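Local coordinates for protein modulator of the activity of Ets CG15085-PA (Drosophila melanogaster, PDB 1SV0) that binds the SAM domain of the transcriptional repressor Yan through its own SAM domain and probably relieves repression by breaking up Yan polymers, at residues C50-S53 and L54-L58; P8-P11 and R12-T15; T35-L38 and P39-F42. All coordinates share one frame; numbering follows the deposited sequence.

Interaction 1: C50-S53 and L54-L58; sequences CLMS and LDMYL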
ATOM      1  N   CYS C  50       4.116  -3.844  -3.484  1.00 35.31           N
ATOM      2  CA  CYS C  50       4.038  -5.222  -3.978  1.00 37.59           C
ATOM      3  C   CYS C  50       2.594  -5.632  -4.233  1.00 38.41           C
ATOM      4  O   CYS C  50       2.311  -6.445  -5.117  1.00 39.65           O
ATOM      5  CB  CYS C  50       4.640  -6.193  -2.962  1.00 37.25           C
ATOM      6  SG  CYS C  50       6.421  -6.133  -2.819  1.00 42.19           S
ATOM      7  N   LEU C  51       1.688  -5.075  -3.442  1.00 38.68           N
ATOM      8  CA  LEU C  51       0.269  -5.379  -3.555  1.00 40.07           C
ATOM      9  C   LEU C  51      -0.424  -4.566  -4.649  1.00 40.55           C
ATOM     10  O   LEU C  51      -1.531  -4.901  -5.054  1.00 41.99           O
ATOM     11  CB  LEU C  51      -0.426  -5.121  -2.205  1.00 39.00           C
ATOM     12  CG  LEU C  51      -0.246  -6.131  -1.059  1.00 40.75           C
ATOM     13  CD1 LEU C  51       1.174  -6.649  -1.006  1.00 38.68           C
ATOM     14  CD2 LEU C  51      -0.626  -5.474   0.257  1.00 38.34           C
ATOM     15  N   MET C  52       0.228  -3.511  -5.139  1.00 41.42           N
ATOM     16  CA  MET C  52      -0.383  -2.666  -6.166  1.00 42.32           C
ATOM     17  C   MET C  52      -0.395  -3.232  -7.581  1.00 41.12           C
ATOM     18  O   MET C  52       0.636  -3.636  -8.122  1.00 40.74           O
ATOM     19  CB  MET C  52       0.277  -1.284  -6.205  1.00 44.00           C
ATOM     20  CG  MET C  52       0.086  -0.440  -4.953  1.00 47.65           C
ATOM     21  SD  MET C  52      -0.032   1.329  -5.349  1.00 52.25           S
ATOM     22  CE  MET C  52       1.385   1.546  -6.376  1.00 51.47           C
ATOM     23  N   SER C  53      -1.582  -3.243  -8.177  1.00 40.48           N
ATOM     24  CA  SER C  53      -1.755  -3.725  -9.541  1.00 39.51           C
ATOM     25  C   SER C  53      -1.433  -2.552 -10.460  1.00 38.12           C
ATOM     26  O   SER C  53      -1.405  -1.407 -10.007  1.00 36.86           O
ATOM     27  CB  SER C  53      -3.201  -4.172  -9.755  1.00 39.30           C
ATOM     28  OG  SER C  53      -4.091  -3.094  -9.513  1.00 40.67           O
ATOM     29  N   LEU C  54      -1.171  -2.833 -11.735  1.00 39.01           N
ATOM     30  CA  LEU C  54      -0.859  -1.780 -12.699  1.00 40.43           C
ATOM     31  C   LEU C  54      -1.942  -0.715 -12.642  1.00 40.74           C
ATOM     32  O   LEU C  54      -1.665   0.483 -12.691  1.00 39.99           O
ATOM     33  CB  LEU C  54      -0.793  -2.353 -14.113  1.00 41.45           C
ATOM     34  CG  LEU C  54      -0.744  -1.345 -15.264  1.00 41.61           C
ATOM     35  CD1 LEU C  54       0.510  -0.481 -15.161  1.00 40.56           C
ATOM     36  CD2 LEU C  54      -0.766  -2.104 -16.589  1.00 42.45           C
ATOM     37  N   ASP C  55      -3.179  -1.183 -12.528  1.00 40.98           N
ATOM     38  CA  ASP C  55      -4.357  -0.332 -12.464  1.00 41.24           C
ATOM     39  C   ASP C  55      -4.268   0.736 -11.372  1.00 39.59           C
ATOM     40  O   ASP C  55      -4.724   1.870 -11.547  1.00 36.10           O
ATOM     41  CB  ASP C  55      -5.579  -1.212 -12.209  1.00 47.82           C
ATOM     42  CG  ASP C  55      -6.868  -0.514 -12.531  1.00 52.79           C
ATOM     43  OD1 ASP C  55      -7.094   0.594 -12.000  1.00 55.67           O
ATOM     44  OD2 ASP C  55      -7.656  -1.079 -13.322  1.00 58.33           O
ATOM     45  N   MET C  56      -3.687   0.366 -10.236  1.00 36.36           N
ATOM     46  CA  MET C  56      -3.563   1.290  -9.121  1.00 35.56           C
ATOM     47  C   MET C  56      -2.472   2.328  -9.361  1.00 33.46           C
ATOM     48  O   MET C  56      -2.534   3.434  -8.836  1.00 32.91           O
ATOM     49  CB  MET C  56      -3.320   0.491  -7.844  1.00 37.18           C
ATOM     50  CG  MET C  56      -4.466  -0.487  -7.575  1.00 37.66           C
ATOM     51  SD  MET C  56      -4.103  -1.754  -6.366  1.00 40.60           S
ATOM     52  CE  MET C  56      -4.183  -0.802  -4.873  1.00 36.65           C
ATOM     53  N   TYR C  57      -1.481   1.973 -10.173  1.00 32.73           N
ATOM     54  CA  TYR C  57      -0.404   2.897 -10.512  1.00 32.66           C
ATOM     55  C   TYR C  57      -0.953   3.933 -11.496  1.00 34.19           C
ATOM     56  O   TYR C  57      -0.784   5.136 -11.308  1.00 33.48           O
ATOM     57  CB  TYR C  57       0.758   2.162 -11.186  1.00 30.50           C
ATOM     58  CG  TYR C  57       1.704   1.453 -10.251  1.00 32.24           C
ATOM     59  CD1 TYR C  57       1.457   0.147  -9.827  1.00 32.18           C
ATOM     60  CD2 TYR C  57       2.879   2.072  -9.827  1.00 33.19           C
ATOM     61  CE1 TYR C  57       2.362  -0.533  -9.009  1.00 32.19           C
ATOM     62  CE2 TYR C  57       3.792   1.406  -9.010  1.00 35.78           C
ATOM     63  CZ  TYR C  57       3.528   0.102  -8.607  1.00 35.22           C
ATOM     64  OH  TYR C  57       4.439  -0.567  -7.824  1.00 36.44           O
ATOM     65  N   LEU C  58      -1.612   3.448 -12.546  1.00 35.71           N
ATOM     66  CA  LEU C  58      -2.179   4.317 -13.575  1.00 37.63           C
ATOM     67  C   LEU C  58      -3.194   5.286 -13.003  1.00 39.35           C
ATOM     68  O   LEU C  58      -3.321   6.418 -13.471  1.00 39.21           O
ATOM     69  CB  LEU C  58      -2.838   3.477 -14.662  1.00 38.27           C
ATOM     70  CG  LEU C  58      -1.888   2.580 -15.452  1.00 38.96           C
ATOM     71  CD1 LEU C  58      -2.686   1.716 -16.406  1.00 41.06           C
ATOM     72  CD2 LEU C  58      -0.888   3.442 -16.210  1.00 40.10           C
TER
HETATM   73  O   HOH W   1       3.291  -3.781  -7.895  1.00 30.79           O
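The phenol ring of Tyr-57 takes the methyl of Met-52 on one face and the carbonyl oxygens of Met-52 and Ser-53 at its edge. Met-52 CE stands almost straight above the ring centre, 3.4 Å from the centroid and 11° off the normal, a CH-pi contact. The chi2 bend puts the sulfur above the same face, a distant Met-aromatic contact, and the chi3 bend (-50°) turns CE onto the ring centre. At the rim, Tyr-57 CD1 comes 3.3 Å from Ser-53 O, while a water bonded to Met-52 O is weakly held by Tyr-57 OH. The two segments form the turn between helix 46-51 and helix 54-60 of the SAM domain, with Ser-53 as N-cap residue of the latter. Its carbonyl accepts Met-56 N at 2.9 Å from above the carbonyl plane and, weakly, Tyr-57 N. Met-56 folds back over the turn, CG 3.3 Å from Ser-53 OG and SD 3.4 Å from Ser-53 N in a weak but nearly straight bond. With alanine replacing Tyr-57, the Met-52 methyl would probably lose the ring it sits on and the water its weak second partner. Met-52 also packs on Val-64 and Met-56 on Asn-67 of the Yan chain.

Interaction 2: P8-P11 and R12-T15; sequences PLDP and RDWT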
ATOM      1  N   PRO C   8      17.591   0.221  -1.143  1.00 36.67           N
ATOM      2  CA  PRO C   8      17.856  -1.183  -0.823  1.00 36.79           C
ATOM      3  C   PRO C   8      17.562  -2.048  -2.046  1.00 36.95           C
ATOM      4  O   PRO C   8      16.574  -1.829  -2.752  1.00 37.08           O
ATOM      5  CB  PRO C   8      16.906  -1.497   0.329  1.00 36.47           C
ATOM      6  CG  PRO C   8      16.338  -0.202   0.780  1.00 35.11           C
ATOM      7  CD  PRO C   8      16.653   0.865  -0.209  1.00 35.73           C
ATOM      8  N   LEU C   9      18.437  -3.018  -2.293  1.00 36.24           N
ATOM      9  CA  LEU C   9      18.303  -3.931  -3.421  1.00 37.54           C
ATOM     10  C   LEU C   9      16.969  -4.668  -3.429  1.00 37.49           C
ATOM     11  O   LEU C   9      16.409  -4.916  -4.491  1.00 38.84           O
ATOM     12  CB  LEU C   9      19.451  -4.945  -3.404  1.00 38.89           C
ATOM     13  CG  LEU C   9      20.841  -4.307  -3.467  1.00 39.70           C
ATOM     14  CD1 LEU C   9      21.932  -5.365  -3.262  1.00 40.85           C
ATOM     15  CD2 LEU C   9      20.996  -3.605  -4.809  1.00 39.79           C
ATOM     16  N   ASP C  10      16.463  -5.023  -2.249  1.00 37.76           N
ATOM     17  CA  ASP C  10      15.184  -5.730  -2.158  1.00 38.04           C
ATOM     18  C   ASP C  10      14.072  -4.707  -1.907  1.00 36.14           C
ATOM     19  O   ASP C  10      13.983  -4.142  -0.822  1.00 35.68           O
ATOM     20  CB  ASP C  10      15.215  -6.741  -1.007  1.00 37.62           C
ATOM     21  CG  ASP C  10      14.054  -7.727  -1.059  1.00 40.10           C
ATOM     22  OD1 ASP C  10      12.965  -7.359  -1.550  1.00 37.97           O
ATOM     23  OD2 ASP C  10      14.233  -8.879  -0.596  1.00 43.94           O
ATOM     24  N   PRO C  11      13.210  -4.467  -2.907  1.00 37.63           N
ATOM     25  CA  PRO C  11      12.090  -3.514  -2.830  1.00 36.78           C
ATOM     26  C   PRO C  11      11.157  -3.763  -1.636  1.00 37.91           C
ATOM     27  O   PRO C  11      10.450  -2.855  -1.178  1.00 35.47           O
ATOM     28  CB  PRO C  11      11.372  -3.716  -4.159  1.00 37.22           C
ATOM     29  CG  PRO C  11      12.461  -4.163  -5.072  1.00 39.84           C
ATOM     30  CD  PRO C  11      13.231  -5.136  -4.220  1.00 36.52           C
ATOM     31  N   ARG C  12      11.149  -5.000  -1.145  1.00 36.27           N
ATOM     32  CA  ARG C  12      10.311  -5.354  -0.006  1.00 36.38           C
ATOM     33  C   ARG C  12      10.848  -4.746   1.283  1.00 35.00           C
ATOM     34  O   ARG C  12      10.149  -4.688   2.290  1.00 34.58           O
ATOM     35  CB  ARG C  12      10.212  -6.879   0.112  1.00 37.99           C
ATOM     36  CG  ARG C  12       9.458  -7.511  -1.045  1.00 39.02           C
ATOM     37  CD  ARG C  12       9.556  -9.035  -1.033  1.00 43.27           C
ATOM     38  NE  ARG C  12      10.930  -9.491  -1.226  1.00 45.37           N
ATOM     39  CZ  ARG C  12      11.279 -10.762  -1.409  1.00 47.81           C
ATOM     40  NH1 ARG C  12      10.352 -11.710  -1.423  1.00 47.92           N
ATOM     41  NH2 ARG C  12      12.556 -11.084  -1.588  1.00 47.73           N
ATOM     42  N   ASP C  13      12.093  -4.284   1.257  1.00 34.92           N
ATOM     43  CA  ASP C  13      12.675  -3.663   2.437  1.00 34.73           C
ATOM     44  C   ASP C  13      12.502  -2.144   2.384  1.00 32.81           C
ATOM     45  O   ASP C  13      12.908  -1.439   3.303  1.00 31.38           O
ATOM     46  CB  ASP C  13      14.171  -3.984   2.549  1.00 37.62           C
ATOM     47  CG  ASP C  13      14.443  -5.467   2.731  1.00 41.80           C
ATOM     48  OD1 ASP C  13      13.550  -6.182   3.239  1.00 43.24           O
ATOM     49  OD2 ASP C  13      15.561  -5.910   2.385  1.00 43.60           O
ATOM     50  N   TRP C  14      11.890  -1.644   1.318  1.00 30.87           N
ATOM     51  CA  TRP C  14      11.705  -0.199   1.164  1.00 29.24           C
ATOM     52  C   TRP C  14      10.726   0.438   2.151  1.00 29.04           C
ATOM     53  O   TRP C  14       9.612  -0.053   2.349  1.00 29.51           O
ATOM     54  CB  TRP C  14      11.233   0.131  -0.260  1.00 28.07           C
ATOM     55  CG  TRP C  14      12.270  -0.023  -1.341  1.00 27.40           C
ATOM     56  CD1 TRP C  14      13.558  -0.472  -1.197  1.00 29.37           C
ATOM     57  CD2 TRP C  14      12.103   0.269  -2.736  1.00 28.01           C
ATOM     58  NE1 TRP C  14      14.198  -0.475  -2.417  1.00 27.06           N
ATOM     59  CE2 TRP C  14      13.330  -0.027  -3.377  1.00 27.37           C
ATOM     60  CE3 TRP C  14      11.034   0.750  -3.508  1.00 27.45           C
ATOM     61  CZ2 TRP C  14      13.518   0.143  -4.755  1.00 28.72           C
ATOM     62  CZ3 TRP C  14      11.221   0.919  -4.882  1.00 28.72           C
ATOM     63  CH2 TRP C  14      12.454   0.615  -5.490  1.00 28.77           C
ATOM     64  N   THR C  15      11.146   1.530   2.774  1.00 26.63           N
ATOM     65  CA  THR C  15      10.260   2.259   3.683  1.00 27.24           C
ATOM     66  C   THR C  15       9.526   3.245   2.776  1.00 25.03           C
ATOM     67  O   THR C  15       9.718   3.229   1.561  1.00 22.40           O
ATOM     68  CB  THR C  15      11.047   3.074   4.705  1.00 27.97           C
ATOM     69  OG1 THR C  15      11.893   3.993   4.000  1.00 27.86           O
ATOM     70  CG2 THR C  15      11.904   2.151   5.594  1.00 31.29           C
TER
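Pro-8, Asp-10 and Pro-11 fold against Arg-12, Asp-13 and Trp-14 in a compact turn with a short 3-10 segment, leading into helix 16-30 of the SAM domain. The indole of Trp-14 turns back over the preceding residues, its CG anti to its carbonyl carbon (chi1 -72°). One face receives Pro-11 CA, 3.6 Å from the centroid of the five-membered ring and practically on its normal, a CH-pi contact. Pro-8 CG approaches Trp-14 CD1 to 3.4 Å, and Trp-22 and Arg-75 also meet the indole. The backbone follows the 3-10 pattern, Asp-13 N binding Asp-10 O and Trp-14 N binding Pro-11 O.

Asp-10 extends its carboxylate toward Arg-12, with CG anti to the backbone N (chi1 -167°), while the arginine chain bends at chi3. In a side-on salt bridge the guanidinium holds it through NE and NH2, one nitrogen to each oxygen, the two planes 35° apart. Asp-10 OD1 gives its syn lone pair to Arg-12 NE at 3.0 Å and on its anti side, tilted out of the carboxylate plane, accepts Arg-12 N in an Asx turn; one oxygen thus holds both the backbone N and the side-chain NE. Asp-10 OD2 takes Arg-12 NH2 at 2.9 Å. Asp-13 OD2 lies 4.4 Å from Asp-10 OD2, a like charge that the arginine probably offsets. Trp-14 NE1 meets a lone pair of Pro-8 O at 2.8 Å, in the carbonyl plane.

Interaction 3: T35-L38 and P39-F42; sequences TAEL and PQKF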
ATOM      1  N   THR C  35       7.770  16.738  -9.089  1.00 29.71           N
ATOM      2  CA  THR C  35       6.811  17.476  -8.279  1.00 33.25           C
ATOM      3  C   THR C  35       6.568  16.864  -6.902  1.00 34.08           C
ATOM      4  O   THR C  35       6.707  15.654  -6.709  1.00 31.24           O
ATOM      5  CB  THR C  35       5.458  17.566  -9.018  1.00 36.12           C
ATOM      6  OG1 THR C  35       4.592  18.467  -8.328  1.00 43.36           O
ATOM      7  CG2 THR C  35       4.801  16.207  -9.073  1.00 34.81           C
ATOM      8  N   ALA C  36       6.188  17.710  -5.949  1.00 33.64           N
ATOM      9  CA  ALA C  36       5.916  17.265  -4.589  1.00 36.60           C
ATOM     10  C   ALA C  36       4.652  16.402  -4.529  1.00 37.64           C
ATOM     11  O   ALA C  36       4.488  15.587  -3.624  1.00 37.55           O
ATOM     12  CB  ALA C  36       5.772  18.477  -3.667  1.00 37.87           C
ATOM     13  N   GLU C  37       3.762  16.576  -5.501  1.00 38.19           N
ATOM     14  CA  GLU C  37       2.522  15.808  -5.532  1.00 39.59           C
ATOM     15  C   GLU C  37       2.692  14.354  -5.960  1.00 38.73           C
ATOM     16  O   GLU C  37       1.893  13.496  -5.570  1.00 37.38           O
ATOM     17  CB  GLU C  37       1.505  16.477  -6.454  1.00 43.18           C
ATOM     18  CG  GLU C  37       1.319  17.954  -6.187  1.00 49.57           C
ATOM     19  CD  GLU C  37       1.824  18.801  -7.334  1.00 52.86           C
ATOM     20  OE1 GLU C  37       1.233  18.709  -8.436  1.00 55.40           O
ATOM     21  OE2 GLU C  37       2.810  19.546  -7.137  1.00 53.50           O
ATOM     22  N   LEU C  38       3.706  14.067  -6.774  1.00 36.81           N
ATOM     23  CA  LEU C  38       3.920  12.691  -7.218  1.00 36.90           C
ATOM     24  C   LEU C  38       4.058  11.749  -6.021  1.00 34.15           C
ATOM     25  O   LEU C  38       3.302  10.792  -5.889  1.00 36.68           O
ATOM     26  CB  LEU C  38       5.173  12.582  -8.101  1.00 40.10           C
ATOM     27  CG  LEU C  38       5.490  11.157  -8.578  1.00 42.80           C
ATOM     28  CD1 LEU C  38       4.425  10.711  -9.582  1.00 42.05           C
ATOM     29  CD2 LEU C  38       6.879  11.111  -9.217  1.00 42.61           C
ATOM     30  N   PRO C  39       5.027  12.008  -5.130  1.00 32.62           N
ATOM     31  CA  PRO C  39       5.187  11.125  -3.969  1.00 33.15           C
ATOM     32  C   PRO C  39       3.990  11.116  -3.029  1.00 32.41           C
ATOM     33  O   PRO C  39       3.727  10.117  -2.365  1.00 31.19           O
ATOM     34  CB  PRO C  39       6.461  11.646  -3.303  1.00 32.47           C
ATOM     35  CG  PRO C  39       6.511  13.087  -3.716  1.00 36.40           C
ATOM     36  CD  PRO C  39       6.092  13.026  -5.162  1.00 32.84           C
ATOM     37  N   GLN C  40       3.252  12.221  -2.977  1.00 33.32           N
ATOM     38  CA  GLN C  40       2.076  12.280  -2.117  1.00 34.38           C
ATOM     39  C   GLN C  40       1.007  11.284  -2.568  1.00 33.82           C
ATOM     40  O   GLN C  40       0.122  10.934  -1.792  1.00 33.70           O
ATOM     41  CB  GLN C  40       1.501  13.702  -2.092  1.00 37.61           C
ATOM     42  CG  GLN C  40       2.388  14.683  -1.349  1.00 43.17           C
ATOM     43  CD  GLN C  40       1.825  16.089  -1.317  1.00 45.93           C
ATOM     44  OE1 GLN C  40       1.782  16.774  -2.334  1.00 48.02           O
ATOM     45  NE2 GLN C  40       1.391  16.525  -0.142  1.00 47.25           N
ATOM     46  N   LYS C  41       1.088  10.832  -3.821  1.00 31.82           N
ATOM     47  CA  LYS C  41       0.127   9.855  -4.343  1.00 32.35           C
ATOM     48  C   LYS C  41       0.486   8.459  -3.826  1.00 30.94           C
ATOM     49  O   LYS C  41      -0.316   7.524  -3.919  1.00 28.05           O
ATOM     50  CB  LYS C  41       0.158   9.808  -5.880  1.00 35.90           C
ATOM     51  CG  LYS C  41      -0.130  11.127  -6.590  1.00 40.44           C
ATOM     52  CD  LYS C  41      -1.562  11.573  -6.391  1.00 43.63           C
ATOM     53  CE  LYS C  41      -1.839  12.867  -7.151  1.00 46.58           C
ATOM     54  NZ  LYS C  41      -3.226  13.374  -6.918  1.00 49.19           N
ATOM     55  N   PHE C  42       1.696   8.330  -3.285  1.00 27.19           N
ATOM     56  CA  PHE C  42       2.180   7.050  -2.779  1.00 29.35           C
ATOM     57  C   PHE C  42       2.692   7.129  -1.342  1.00 28.17           C
ATOM     58  O   PHE C  42       3.888   6.967  -1.094  1.00 28.23           O
ATOM     59  CB  PHE C  42       3.316   6.511  -3.664  1.00 28.91           C
ATOM     60  CG  PHE C  42       2.938   6.318  -5.104  1.00 29.58           C
ATOM     61  CD1 PHE C  42       2.918   7.393  -5.984  1.00 30.79           C
ATOM     62  CD2 PHE C  42       2.631   5.049  -5.593  1.00 31.60           C
ATOM     63  CE1 PHE C  42       2.605   7.208  -7.330  1.00 27.12           C
ATOM     64  CE2 PHE C  42       2.317   4.853  -6.935  1.00 30.28           C
ATOM     65  CZ  PHE C  42       2.304   5.940  -7.806  1.00 31.10           C
TER
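Lys-41 lays its aliphatic chain along the carbonyl oxygens of Glu-37 and Leu-38, in the short, weakly bonded helical turn around 37-40 of the SAM domain. Its CB sits 3.3 Å from Leu-38 O. A chi1 of -58° sets CG beside the backbone N, which brings it equally near Glu-37 O, at 3.3 Å, and keeps it close to Leu-38 O. A bend at chi2 carries CD and CE past at a looser range, CE being 4.1 Å from Glu-37 O, and beyond it the extended end leads NZ away from the turn. The methylenes thus flank two oxygens that the lysine's own backbone also uses. Lys-41 N donates to Leu-38 O at 3.0 Å, from above the carbonyl plane, and adds a weak, bent bond to Glu-37 O.

On the N-terminal side, the Pro-39 ring sits against the preceding carbonyls. Pro-39 has no N-H for Thr-35 O; its CD lies there instead, 3.1 Å away, with CG 3.2 Å from Ala-36 O. The ring also packs on Trp-20 of helix 16-30. Leu-38 leans on Leu-23 of that helix and on Val-61. Phe-42 also packs on Leu-23, and on Tyr-57 and Met-52, so the turn is fastened to the domain interior by its apolar side, while Lys-41 O binds Arg-60. Leu-38 O lies near the plane of the Phe-42 ring, at its edge, 3.4 Å from Phe-42 CD1.

Overall arrangement
From the N terminus, interaction 2 closes the turn that leads into helix 16-30, interaction 3 lies within the short helix 37-40 that follows, and interaction 1 joins helix 46-51 to helix 54-60. The three follow in series; none encloses or crosses another. Interaction 1 nevertheless touches both others: Cys-50 SG packs on Arg-12 CG at 3.8 Å, and Met-52 CE on Phe-42 CE2 at 3.5 Å. Interactions 2 and 3 do not meet, their centres about 19 Å apart. Helix 65-80 receives side chains from interactions 1 and 2, with Phe-72 shared by Cys-50, Tyr-57 and Pro-11, whereas interaction 3 rests against helices 16-30 and 54-60.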